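Local atomic coordinates of L protein (CAS virus, PDB entry 5MV0), a protein that probably cleaves capped host RNA through its N-terminal cap-snatching endonuclease domain, supplying primers for viral transcription by the L polymerase. Residues V31-R43 and S165-I179. Residues are numbered along the deposited sequence; the frame is centred on the assembly and turned at random.
Sequences VDDPYKLAMSAIR and SLSILSYSDKSSQWI
The Y35 side chain lies across the indole of W178 at about a right angle. Its CB stands 3.6 Å from the centroid of the five-membered ring, a CH-pi contact over the face. Beyond CB the phenol turns an edge to the same face, an offset edge-to-face pair with planes at 68°. With Y35 CG anti to the carbonyl carbon (chi1 -72°), the ring runs out between I168 CG2 at its edge, 3.8 Å from CD2, and S175 CB over one face. S175 OG donates to L169 O (2.6 Å) in the carbonyl plane, which helps hold its CB over the phenol. A water bridges Y35 OH (2.5 Å), I168 O and S172 N. Farther along, L169 fits as a knob among Y35, A38, M39 and I42, its CD1 meeting I42 CD1 tip to tip at 3.6 Å. M39, bent at chi2 and chi3, brings CE to 3.8 Å from I179 CB. Within the cap-snatching domain, the start of helix 34-57 thus packs on the end of helix 155-170 and the turns after it; axes of 34-43 and 165-170 approach to 9.0 Å, crossing at -144°. Helix 181-192 packs against I42 and I179, helix 4-20 touches P34, and K26 of a second subunit makes a cation-pi contact with W178.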
# COMPACT_ATOMS: atom_id res chain seq x y z
N VAL B 31 -0.55 -14.56 -1.39
CA VAL B 31 -0.13 -15.90 -1.03
C VAL B 31 0.70 -16.47 -2.18
O VAL B 31 0.72 -15.93 -3.28
CB VAL B 31 -1.33 -16.81 -0.70
CG1 VAL B 31 -2.08 -16.25 0.48
CG2 VAL B 31 -2.25 -16.96 -1.92
N ASP B 32 1.39 -17.58 -1.90
CA ASP B 32 2.21 -18.23 -2.92
C ASP B 32 1.43 -19.22 -3.78
O ASP B 32 1.88 -19.57 -4.87
CB ASP B 32 3.40 -18.96 -2.27
CG ASP B 32 4.44 -17.99 -1.71
OD1 ASP B 32 4.74 -16.96 -2.35
OD2 ASP B 32 4.96 -18.27 -0.60
N ASP B 33 0.28 -19.68 -3.33
CA ASP B 33 -0.53 -20.61 -4.12
C ASP B 33 -1.06 -19.92 -5.38
O ASP B 33 -1.76 -18.91 -5.27
CB ASP B 33 -1.66 -21.15 -3.26
CG ASP B 33 -2.51 -22.19 -3.98
OD1 ASP B 33 -2.51 -23.35 -3.55
OD2 ASP B 33 -3.20 -21.84 -4.96
N PRO B 34 -0.73 -20.42 -6.57
CA PRO B 34 -1.17 -19.74 -7.80
C PRO B 34 -2.67 -19.56 -7.92
O PRO B 34 -3.12 -18.48 -8.33
CB PRO B 34 -0.63 -20.66 -8.91
CG PRO B 34 0.54 -21.34 -8.29
CD PRO B 34 0.16 -21.56 -6.85
N TYR B 35 -3.47 -20.59 -7.60
CA TYR B 35 -4.91 -20.45 -7.79
C TYR B 35 -5.51 -19.51 -6.76
O TYR B 35 -6.39 -18.71 -7.08
CB TYR B 35 -5.61 -21.81 -7.72
CG TYR B 35 -5.34 -22.69 -8.92
CD1 TYR B 35 -5.77 -24.01 -8.94
CD2 TYR B 35 -4.67 -22.19 -10.03
CE1 TYR B 35 -5.53 -24.82 -10.03
CE2 TYR B 35 -4.43 -22.99 -11.14
CZ TYR B 35 -4.86 -24.30 -11.13
OH TYR B 35 -4.63 -25.11 -12.21
N LYS B 36 -5.05 -19.62 -5.51
CA LYS B 36 -5.51 -18.71 -4.48
C LYS B 36 -5.12 -17.28 -4.81
O LYS B 36 -5.89 -16.34 -4.59
CB LYS B 36 -4.94 -19.14 -3.14
CG LYS B 36 -5.69 -18.64 -1.95
CD LYS B 36 -5.29 -19.44 -0.71
CE LYS B 36 -6.00 -18.94 0.52
NZ LYS B 36 -5.65 -19.80 1.67
N LEU B 37 -3.90 -17.09 -5.31
CA LEU B 37 -3.46 -15.76 -5.71
C LEU B 37 -4.28 -15.23 -6.87
O LEU B 37 -4.66 -14.05 -6.89
CB LEU B 37 -1.98 -15.80 -6.09
CG LEU B 37 -1.37 -14.44 -6.45
CD1 LEU B 37 -1.26 -13.55 -5.22
CD2 LEU B 37 -0.02 -14.62 -7.10
N ALA B 38 -4.57 -16.09 -7.85
CA ALA B 38 -5.38 -15.64 -8.99
C ALA B 38 -6.75 -15.18 -8.53
O ALA B 38 -7.26 -14.16 -9.01
CB ALA B 38 -5.51 -16.76 -10.04
N MET B 39 -7.37 -15.90 -7.59
CA MET B 39 -8.70 -15.49 -7.15
C MET B 39 -8.64 -14.20 -6.34
O MET B 39 -9.55 -13.36 -6.43
CB MET B 39 -9.38 -16.62 -6.36
CG MET B 39 -9.69 -17.90 -7.18
SD MET B 39 -10.25 -17.65 -8.90
CE MET B 39 -11.84 -16.86 -8.65
N SER B 40 -7.58 -14.01 -5.56
CA SER B 40 -7.43 -12.75 -4.84
C SER B 40 -7.27 -11.58 -5.81
O SER B 40 -7.82 -10.50 -5.58
CB SER B 40 -6.24 -12.85 -3.87
OG SER B 40 -5.91 -11.56 -3.36
N ALA B 41 -6.53 -11.78 -6.90
CA ALA B 41 -6.37 -10.74 -7.90
C ALA B 41 -7.70 -10.38 -8.54
O ALA B 41 -8.01 -9.20 -8.74
CB ALA B 41 -5.38 -11.20 -8.96
N ILE B 42 -8.52 -11.39 -8.87
CA ILE B 42 -9.84 -11.15 -9.44
C ILE B 42 -10.73 -10.41 -8.46
O ILE B 42 -11.44 -9.46 -8.83
CB ILE B 42 -10.46 -12.48 -9.90
CG1 ILE B 42 -9.66 -13.02 -11.09
CG2 ILE B 42 -11.97 -12.33 -10.21
CD1 ILE B 42 -9.88 -14.52 -11.36
N ARG B 43 -10.66 -10.88 -7.25
CA ARG B 43 -11.47 -10.06 -6.18
C ARG B 43 -10.98 -8.54 -5.99
O ARG B 43 -11.71 -7.54 -5.96
CB ARG B 43 -11.43 -10.76 -4.83
CG ARG B 43 -12.24 -10.04 -3.75
CD ARG B 43 -11.52 -10.05 -2.42
NE ARG B 43 -10.09 -10.08 -2.67
CZ ARG B 43 -9.33 -9.01 -2.83
NH1 ARG B 43 -9.85 -7.77 -2.73
NH2 ARG B 43 -8.04 -9.20 -3.09
N SER B 165 -4.01 -13.45 -13.83
CA SER B 165 -4.89 -14.42 -13.20
C SER B 165 -5.47 -15.39 -14.23
O SER B 165 -5.54 -16.60 -13.96
CB SER B 165 -6.01 -13.71 -12.42
OG SER B 165 -6.93 -13.09 -13.29
N LEU B 166 -5.86 -14.89 -15.41
CA LEU B 166 -6.38 -15.78 -16.46
C LEU B 166 -5.31 -16.73 -16.98
O LEU B 166 -5.59 -17.89 -17.28
CB LEU B 166 -6.96 -14.97 -17.62
CG LEU B 166 -8.35 -14.40 -17.36
CD1 LEU B 166 -8.77 -13.50 -18.52
CD2 LEU B 166 -9.37 -15.51 -17.12
N SER B 167 -4.08 -16.24 -17.13
CA SER B 167 -2.99 -17.10 -17.54
C SER B 167 -2.77 -18.25 -16.55
O SER B 167 -2.61 -19.41 -16.94
CB SER B 167 -1.72 -16.28 -17.71
OG SER B 167 -0.64 -17.12 -18.05
N ILE B 168 -2.75 -17.93 -15.25
CA ILE B 168 -2.65 -18.96 -14.22
C ILE B 168 -3.82 -19.94 -14.32
O ILE B 168 -3.62 -21.16 -14.38
CB ILE B 168 -2.60 -18.30 -12.83
CG1 ILE B 168 -1.22 -17.68 -12.60
CG2 ILE B 168 -2.94 -19.31 -11.73
CD1 ILE B 168 -1.19 -16.70 -11.44
N LEU B 169 -5.05 -19.42 -14.34
CA LEU B 169 -6.23 -20.28 -14.34
C LEU B 169 -6.38 -21.09 -15.62
O LEU B 169 -7.04 -22.13 -15.61
CB LEU B 169 -7.48 -19.43 -14.12
CG LEU B 169 -7.60 -18.67 -12.78
CD1 LEU B 169 -8.70 -17.62 -12.83
CD2 LEU B 169 -7.84 -19.62 -11.60
N SER B 170 -5.77 -20.65 -16.73
CA SER B 170 -5.91 -21.33 -18.01
C SER B 170 -4.94 -22.48 -18.21
O SER B 170 -5.07 -23.22 -19.18
CB SER B 170 -5.72 -20.33 -19.16
OG SER B 170 -6.81 -19.43 -19.17
N TYR B 171 -3.96 -22.65 -17.32
CA TYR B 171 -2.95 -23.68 -17.52
C TYR B 171 -3.54 -25.08 -17.38
O TYR B 171 -3.19 -25.99 -18.13
CB TYR B 171 -1.81 -23.49 -16.54
CG TYR B 171 -0.72 -24.53 -16.67
CD1 TYR B 171 -0.56 -25.52 -15.71
CD2 TYR B 171 0.16 -24.52 -17.76
CE1 TYR B 171 0.45 -26.47 -15.82
CE2 TYR B 171 1.17 -25.47 -17.88
CZ TYR B 171 1.31 -26.44 -16.90
OH TYR B 171 2.30 -27.40 -17.01
N SER B 172 -4.44 -25.28 -16.41
CA SER B 172 -5.04 -26.57 -16.14
C SER B 172 -6.49 -26.35 -15.73
O SER B 172 -6.77 -25.45 -14.93
CB SER B 172 -4.29 -27.32 -15.04
OG SER B 172 -5.09 -28.36 -14.48
N ASP B 173 -7.41 -27.17 -16.27
CA ASP B 173 -8.81 -26.99 -15.92
C ASP B 173 -9.13 -27.43 -14.50
O ASP B 173 -10.30 -27.36 -14.10
CB ASP B 173 -9.73 -27.71 -16.93
CG ASP B 173 -9.68 -29.24 -16.84
OD1 ASP B 173 -9.31 -29.82 -15.79
OD2 ASP B 173 -10.08 -29.88 -17.85
N LYS B 174 -8.10 -27.81 -13.74
CA LYS B 174 -8.25 -28.08 -12.32
C LYS B 174 -8.67 -26.75 -11.60
O LYS B 174 -9.24 -26.78 -10.56
CB LYS B 174 -7.01 -28.73 -11.66
CG LYS B 174 -7.17 -30.23 -11.33
CD LYS B 174 -6.91 -30.64 -9.84
CE LYS B 174 -8.05 -31.47 -9.18
NZ LYS B 174 -8.24 -31.71 -7.72
N SER B 175 -8.36 -25.60 -12.21
CA SER B 175 -8.80 -24.31 -11.69
C SER B 175 -10.32 -24.18 -11.68
O SER B 175 -10.83 -23.29 -10.99
CB SER B 175 -8.17 -23.20 -12.53
OG SER B 175 -8.64 -23.28 -13.86
N SER B 176 -11.04 -25.07 -12.38
CA SER B 176 -12.51 -25.05 -12.35
C SER B 176 -13.07 -25.20 -10.94
O SER B 176 -14.21 -24.80 -10.70
CB SER B 176 -13.10 -26.17 -13.23
OG SER B 176 -12.64 -26.09 -14.56
N GLN B 177 -12.32 -25.81 -10.02
CA GLN B 177 -12.78 -25.90 -8.64
C GLN B 177 -12.69 -24.57 -7.91
O GLN B 177 -13.26 -24.43 -6.82
CB GLN B 177 -11.95 -26.93 -7.89
CG GLN B 177 -12.11 -28.34 -8.45
CD GLN B 177 -11.09 -29.29 -7.88
OE1 GLN B 177 -10.36 -29.94 -8.62
NE2 GLN B 177 -11.05 -29.38 -6.57
N TRP B 178 -11.99 -23.60 -8.48
CA TRP B 178 -11.80 -22.28 -7.89
C TRP B 178 -12.66 -21.19 -8.53
O TRP B 178 -12.93 -20.19 -7.87
CB TRP B 178 -10.33 -21.86 -8.00
CG TRP B 178 -9.41 -22.67 -7.16
CD1 TRP B 178 -8.92 -23.91 -7.44
CD2 TRP B 178 -8.84 -22.29 -5.90
NE1 TRP B 178 -8.08 -24.33 -6.43
CE2 TRP B 178 -8.02 -23.35 -5.47
CE3 TRP B 178 -8.95 -21.16 -5.10
CZ2 TRP B 178 -7.31 -23.31 -4.28
CZ3 TRP B 178 -8.24 -21.11 -3.91
CH2 TRP B 178 -7.43 -22.18 -3.52
N ILE B 179 -13.07 -21.36 -9.78
CA ILE B 179 -13.78 -20.30 -10.50
C ILE B 179 -14.85 -20.93 -11.38
O ILE B 179 -14.63 -21.98 -11.99
CB ILE B 179 -12.79 -19.42 -11.30
CG1 ILE B 179 -13.50 -18.20 -11.90
CG2 ILE B 179 -12.04 -20.26 -12.37
CD1 ILE B 179 -12.52 -17.18 -12.54
O HOH W 1 -4.74 -23.65 -14.23